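Local coordinates for N-acetylglucosamine-6-phosphate deacetylase (Thermotoga maritima, PDB 1O12), which probably removes the acetyl group from N-acetylglucosamine-6-phosphate as a metal-dependent hydrolase of the NagA family, at residues A[58-63]-A[204-209]; A[89-94]-A[159-164]. All blocks are in the same frame, centred on the assembly; numbering follows the deposited sequence.

Interaction 1: A[58-63]-A[204-209]; sequences VDPHIH and VKRITH. With FE (Fe (III) ion), chain C.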
loop_
_atom_site.group_PDB
_atom_site.type_symbol
_atom_site.label_atom_id
_atom_site.label_comp_id
_atom_site.label_asym_id
_atom_site.label_seq_id
_atom_site.Cartn_x
_atom_site.Cartn_y
_atom_site.Cartn_z
ATOM N N VAL A 58 -22.817 12.441 -2.704
ATOM C CA VAL A 58 -22.734 12.821 -1.316
ATOM C C VAL A 58 -21.342 13.398 -1.013
ATOM O O VAL A 58 -20.324 12.715 -1.216
ATOM C CB VAL A 58 -22.989 11.585 -0.411
ATOM C CG1 VAL A 58 -22.868 11.999 1.055
ATOM C CG2 VAL A 58 -24.391 10.963 -0.724
ATOM N N ASP A 59 -21.285 14.645 -0.527
ATOM C CA ASP A 59 -20.003 15.269 -0.207
ATOM C C ASP A 59 -19.983 15.523 1.294
ATOM O O ASP A 59 -20.575 16.478 1.776
ATOM C CB ASP A 59 -19.806 16.595 -0.956
ATOM C CG ASP A 59 -18.350 17.057 -0.933
ATOM O OD1 ASP A 59 -17.587 16.488 -0.131
ATOM O OD2 ASP A 59 -17.961 17.974 -1.691
ATOM N N PRO A 60 -19.265 14.672 2.047
ATOM C CA PRO A 60 -19.191 14.820 3.500
ATOM C C PRO A 60 -18.106 15.762 3.950
ATOM O O PRO A 60 -17.910 15.957 5.150
ATOM C CB PRO A 60 -18.930 13.392 3.957
ATOM C CG PRO A 60 -17.970 12.891 2.881
ATOM C CD PRO A 60 -18.586 13.429 1.601
ATOM N N HIS A 61 -17.405 16.356 2.989
ATOM C CA HIS A 61 -16.299 17.240 3.323
ATOM C C HIS A 61 -16.141 18.388 2.340
ATOM O O HIS A 61 -15.424 18.255 1.350
ATOM C CB HIS A 61 -14.998 16.425 3.367
ATOM C CG HIS A 61 -13.878 17.119 4.066
ATOM N ND1 HIS A 61 -12.739 16.464 4.480
ATOM C CD2 HIS A 61 -13.716 18.415 4.428
ATOM C CE1 HIS A 61 -11.924 17.321 5.067
ATOM N NE2 HIS A 61 -12.493 18.511 5.050
ATOM N N ILE A 62 -16.814 19.505 2.612
ATOM C CA ILE A 62 -16.727 20.706 1.779
ATOM C C ILE A 62 -16.923 21.938 2.678
ATOM O O ILE A 62 -17.914 22.026 3.401
ATOM C CB ILE A 62 -17.799 20.705 0.629
ATOM C CG1 ILE A 62 -17.850 22.078 -0.055
ATOM C CG2 ILE A 62 -19.158 20.330 1.157
ATOM C CD1 ILE A 62 -18.800 22.134 -1.256
ATOM N N HIS A 63 -15.989 22.886 2.605
ATOM C CA HIS A 63 -16.020 24.111 3.412
ATOM C C HIS A 63 -16.912 25.211 2.833
ATOM O O HIS A 63 -17.673 25.856 3.541
ATOM C CB HIS A 63 -14.585 24.653 3.555
ATOM C CG HIS A 63 -13.621 23.644 4.086
ATOM N ND1 HIS A 63 -13.528 23.347 5.426
ATOM C CD2 HIS A 63 -12.797 22.773 3.452
ATOM C CE1 HIS A 63 -12.692 22.336 5.596
ATOM N NE2 HIS A 63 -12.238 21.967 4.413
ATOM N N VAL A 204 -13.953 3.266 15.407
ATOM C CA VAL A 204 -13.621 4.362 14.496
ATOM C C VAL A 204 -13.099 3.708 13.227
ATOM O O VAL A 204 -12.071 3.019 13.262
ATOM C CB VAL A 204 -12.519 5.315 15.069
ATOM C CG1 VAL A 204 -12.216 6.410 14.060
ATOM C CG2 VAL A 204 -12.981 5.929 16.434
ATOM N N LYS A 205 -13.786 3.902 12.105
ATOM C CA LYS A 205 -13.317 3.255 10.892
ATOM C C LYS A 205 -13.198 4.151 9.659
ATOM O O LYS A 205 -13.468 3.730 8.536
ATOM C CB LYS A 205 -14.194 2.035 10.605
ATOM C CG LYS A 205 -14.160 1.003 11.715
ATOM C CD LYS A 205 -15.181 -0.088 11.469
ATOM C CE LYS A 205 -15.067 -1.229 12.482
ATOM N NZ LYS A 205 -16.060 -2.305 12.152
ATOM N N ARG A 206 -12.721 5.370 9.864
ATOM C CA ARG A 206 -12.596 6.292 8.760
ATOM C C ARG A 206 -11.363 7.223 8.887
ATOM O O ARG A 206 -10.972 7.610 9.990
ATOM C CB ARG A 206 -13.909 7.090 8.706
ATOM C CG ARG A 206 -14.148 7.977 7.516
ATOM C CD ARG A 206 -15.414 8.749 7.765
ATOM N NE ARG A 206 -15.857 9.486 6.603
ATOM C CZ ARG A 206 -15.289 10.593 6.127
ATOM N NH1 ARG A 206 -14.229 11.107 6.735
ATOM N NH2 ARG A 206 -15.804 11.182 5.030
ATOM N N ILE A 207 -10.746 7.561 7.757
ATOM C CA ILE A 207 -9.603 8.479 7.740
ATOM C C ILE A 207 -9.891 9.718 6.837
ATOM O O ILE A 207 -10.326 9.569 5.682
ATOM C CB ILE A 207 -8.351 7.749 7.288
ATOM C CG1 ILE A 207 -7.981 6.712 8.352
ATOM C CG2 ILE A 207 -7.206 8.755 7.060
ATOM C CD1 ILE A 207 -6.743 5.933 8.049
ATOM N N THR A 208 -9.677 10.923 7.391
ATOM C CA THR A 208 -9.949 12.201 6.711
ATOM C C THR A 208 -8.848 12.560 5.698
ATOM O O THR A 208 -7.653 12.518 6.010
ATOM C CB THR A 208 -10.187 13.352 7.791
ATOM O OG1 THR A 208 -11.333 13.013 8.572
ATOM C CG2 THR A 208 -10.439 14.726 7.154
ATOM N N HIS A 209 -9.295 12.952 4.505
ATOM C CA HIS A 209 -8.453 13.211 3.326
ATOM C C HIS A 209 -7.069 12.561 3.380
ATOM O O HIS A 209 -6.052 13.203 3.650
ATOM C CB HIS A 209 -8.370 14.709 2.949
ATOM C CG HIS A 209 -7.961 15.612 4.063
ATOM N ND1 HIS A 209 -7.001 15.272 4.986
ATOM C CD2 HIS A 209 -8.385 16.854 4.398
ATOM C CE1 HIS A 209 -6.854 16.263 5.848
ATOM N NE2 HIS A 209 -7.683 17.234 5.514
HETATM FE FE FE C . -7.842 19.254 6.639
#
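The imidazoles of His61 and His209 meet with their planes 26° apart, but they are slid so far past each other that they barely overlap, with centroids 5.5 Å apart. His61 CE1 makes the approach, lying 3.6 Å from His209 CD2. The methyl of Thr208 serves both rings: it covers one face of His209, with CG2 above the ring centre, and also comes within 3.6 Å of His61 CE1. His63 CE1 lies in the plane of the His61 ring, at its edge. Pro60 CG sits at the edge of the Arg206 guanidinium, 3.5 Å from NH2. Thr208 OG1, hydrogen-bonded to Thr163, also lies at the guanidinium edge, in its plane.

Extension of the Arg206 chain from CG to NE carries that group to the proline. His209 NE2 binds the iron at 2.3 Å; Glu127 and His188 are the metal's other protein ligands. His61 and His63 form the HxH motif familiar in amidohydrolases. His61 is gripped at both ring nitrogens, ND1 by Glu237 and NE2 by Glu127, while Arg206 forms salt bridges with Glu237 and Glu336. Pro60 and His61 also pack on strands 87-93 and 262-265, and helix 322-336 covers Val58 and Pro60.

Interaction 2: A[89-94]-A[159-164]; sequences TFLATT and AKMLTF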
loop_
_atom_site.group_PDB
_atom_site.type_symbol
_atom_site.label_atom_id
_atom_site.label_comp_id
_atom_site.label_asym_id
_atom_site.label_seq_id
_atom_site.Cartn_x
_atom_site.Cartn_y
_atom_site.Cartn_z
ATOM N N THR A 89 -26.682 15.414 -0.933
ATOM C CA THR A 89 -26.482 15.324 0.502
ATOM C C THR A 89 -25.071 15.823 0.757
ATOM O O THR A 89 -24.115 15.374 0.118
ATOM C CB THR A 89 -26.565 13.888 1.077
ATOM O OG1 THR A 89 -27.848 13.319 0.814
ATOM C CG2 THR A 89 -26.369 13.922 2.594
ATOM N N PHE A 90 -24.939 16.772 1.672
ATOM C CA PHE A 90 -23.626 17.282 2.012
ATOM C C PHE A 90 -23.536 17.681 3.483
ATOM O O PHE A 90 -24.540 17.787 4.208
ATOM C CB PHE A 90 -23.234 18.436 1.091
ATOM C CG PHE A 90 -23.849 19.778 1.452
ATOM C CD1 PHE A 90 -23.085 20.759 2.111
ATOM C CD2 PHE A 90 -25.130 20.103 1.043
ATOM C CE1 PHE A 90 -23.604 22.049 2.336
ATOM C CE2 PHE A 90 -25.645 21.362 1.259
ATOM C CZ PHE A 90 -24.880 22.344 1.907
ATOM N N LEU A 91 -22.296 17.852 3.911
ATOM C CA LEU A 91 -21.955 18.220 5.267
ATOM C C LEU A 91 -21.081 19.465 5.164
ATOM O O LEU A 91 -19.952 19.412 4.644
ATOM C CB LEU A 91 -21.178 17.063 5.915
ATOM C CG LEU A 91 -21.695 16.229 7.090
ATOM C CD1 LEU A 91 -23.190 16.008 7.005
ATOM C CD2 LEU A 91 -20.909 14.907 7.123
ATOM N N ALA A 92 -21.635 20.583 5.628
ATOM C CA ALA A 92 -20.941 21.869 5.666
ATOM C C ALA A 92 -19.844 21.633 6.694
ATOM O O ALA A 92 -20.110 21.367 7.844
ATOM C CB ALA A 92 -21.897 22.954 6.122
ATOM N N THR A 93 -18.604 21.722 6.258
ATOM C CA THR A 93 -17.455 21.428 7.095
ATOM C C THR A 93 -16.779 22.655 7.647
ATOM O O THR A 93 -16.546 23.625 6.937
ATOM C CB THR A 93 -16.437 20.590 6.275
ATOM O OG1 THR A 93 -17.162 19.585 5.550
ATOM C CG2 THR A 93 -15.399 19.915 7.180
ATOM N N THR A 94 -16.446 22.601 8.923
ATOM C CA THR A 94 -15.788 23.721 9.574
ATOM C C THR A 94 -14.285 23.507 9.588
ATOM O O THR A 94 -13.777 22.486 9.118
ATOM C CB THR A 94 -16.243 23.816 11.027
ATOM O OG1 THR A 94 -15.925 22.584 11.697
ATOM C CG2 THR A 94 -17.751 24.045 11.104
ATOM N N ALA A 159 -24.379 18.178 14.383
ATOM C CA ALA A 159 -23.045 17.713 14.018
ATOM C C ALA A 159 -23.289 16.291 13.496
ATOM O O ALA A 159 -24.118 15.559 14.049
ATOM C CB ALA A 159 -22.135 17.670 15.238
ATOM N N LYS A 160 -22.581 15.898 12.445
ATOM C CA LYS A 160 -22.767 14.573 11.890
ATOM C C LYS A 160 -21.472 13.827 11.768
ATOM O O LYS A 160 -21.461 12.605 11.709
ATOM C CB LYS A 160 -23.427 14.659 10.518
ATOM C CG LYS A 160 -24.881 15.125 10.594
ATOM C CD LYS A 160 -25.757 14.153 11.369
ATOM C CE LYS A 160 -27.163 14.722 11.644
ATOM N NZ LYS A 160 -28.019 13.851 12.509
HETATM N N MSE A 161 -20.374 14.569 11.747
HETATM C CA MSE A 161 -19.066 13.967 11.587
HETATM C C MSE A 161 -18.029 14.812 12.299
HETATM O O MSE A 161 -18.195 16.017 12.454
HETATM C CB MSE A 161 -18.733 13.858 10.105
HETATM C CG MSE A 161 -17.471 13.124 9.840
HETATM SE SE MSE A 161 -17.206 12.738 7.958
HETATM C CE MSE A 161 -18.439 11.247 7.715
ATOM N N LEU A 162 -16.940 14.194 12.707
ATOM C CA LEU A 162 -15.925 14.931 13.427
ATOM C C LEU A 162 -14.561 14.370 13.109
ATOM O O LEU A 162 -14.352 13.169 13.248
ATOM C CB LEU A 162 -16.210 14.777 14.916
ATOM C CG LEU A 162 -15.404 15.299 16.108
ATOM C CD1 LEU A 162 -13.905 15.117 15.905
ATOM C CD2 LEU A 162 -15.788 16.708 16.343
ATOM N N THR A 163 -13.630 15.220 12.686
ATOM C CA THR A 163 -12.269 14.746 12.414
ATOM C C THR A 163 -11.309 15.083 13.570
ATOM O O THR A 163 -11.097 16.257 13.904
ATOM C CB THR A 163 -11.689 15.343 11.122
ATOM O OG1 THR A 163 -12.437 14.870 10.008
ATOM C CG2 THR A 163 -10.224 14.919 10.949
ATOM N N PHE A 164 -10.713 14.041 14.154
ATOM C CA PHE A 164 -9.783 14.186 15.278
ATOM C C PHE A 164 -8.451 13.419 15.114
ATOM O O PHE A 164 -8.317 12.501 14.272
ATOM C CB PHE A 164 -10.453 13.692 16.551
ATOM C CG PHE A 164 -10.480 12.194 16.662
ATOM C CD1 PHE A 164 -9.633 11.538 17.554
ATOM C CD2 PHE A 164 -11.306 11.436 15.825
ATOM C CE1 PHE A 164 -9.607 10.159 17.610
ATOM C CE2 PHE A 164 -11.287 10.036 15.870
ATOM C CZ PHE A 164 -10.438 9.397 16.763
#
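Leu91 supplies the largest share of this contact, dividing its two methyls between adjacent residues of the facing segment. CD1 lies 3.8 Å from Lys160 CB, and CD2 is equally close to CB of Met161, which is selenomethionine in the crystal. The leucine fork thus straddles the base of two successive side chains, crossing each at about a right angle. Contact is confined to hydrocarbon, and no hydrogen bond joins the two segments.

Lys160 takes part through the start of its chain, since CD1 of Leu91 also lies 4.1 Å from Lys160 CG. Beyond that point the chain folds at its second torsion (chi2 -63°) and takes the ammonium away from Leu91, toward a weak, long ion pair with Asp181. Met161 behaves differently: it meets Leu91 through CB alone, and CG, anti to the backbone N (chi1 -174°), leads the chain on from that contact. Within 89-94, the Leu91 carbonyl oxygen accepts a bond of 2.9 Å from Thr93 OG1, which comes from above the carbonyl plane. Replacing Leu91 with alanine would remove both methyls and would probably open a gap beside Lys160 CB and Met161 CB.

As expected for a TIM barrel, whose inward side chains meet across its interior, the contact bridges strands that are not direct neighbours. Strand 121-127 runs parallel between 87-93 and 159-164, and its Leu122 also touches Leu91. Met161 packs in turn on Val183 of strand 183-186, whereas on strand 87-93 Phe90 and Ala92 meet helix 75-83.

How the interactions relate
The two contacts lie about 7 Å apart, centre to centre, and interaction 2 is nested along the chain within the loop closed by interaction 1. They join at two probable hydrogen bonds: Thr208 OG1 to Thr163 OG1 at 2.6 Å, and Ile62 O to Thr93 N at 3.0 Å. Between them, Arg206 NE packs 3.3 Å from Met161 CE. The principle illustrated is a division of labour within one barrel. Interaction 1 contributes His209 to the iron site, and in it the His61 side chain also lies about 3 Å from that of Asp267, the predicted proton donor or acceptor. Interaction 2 fills the interior farther off, the side chain of Met161 being about 11 Å from the bound iron(III) ion.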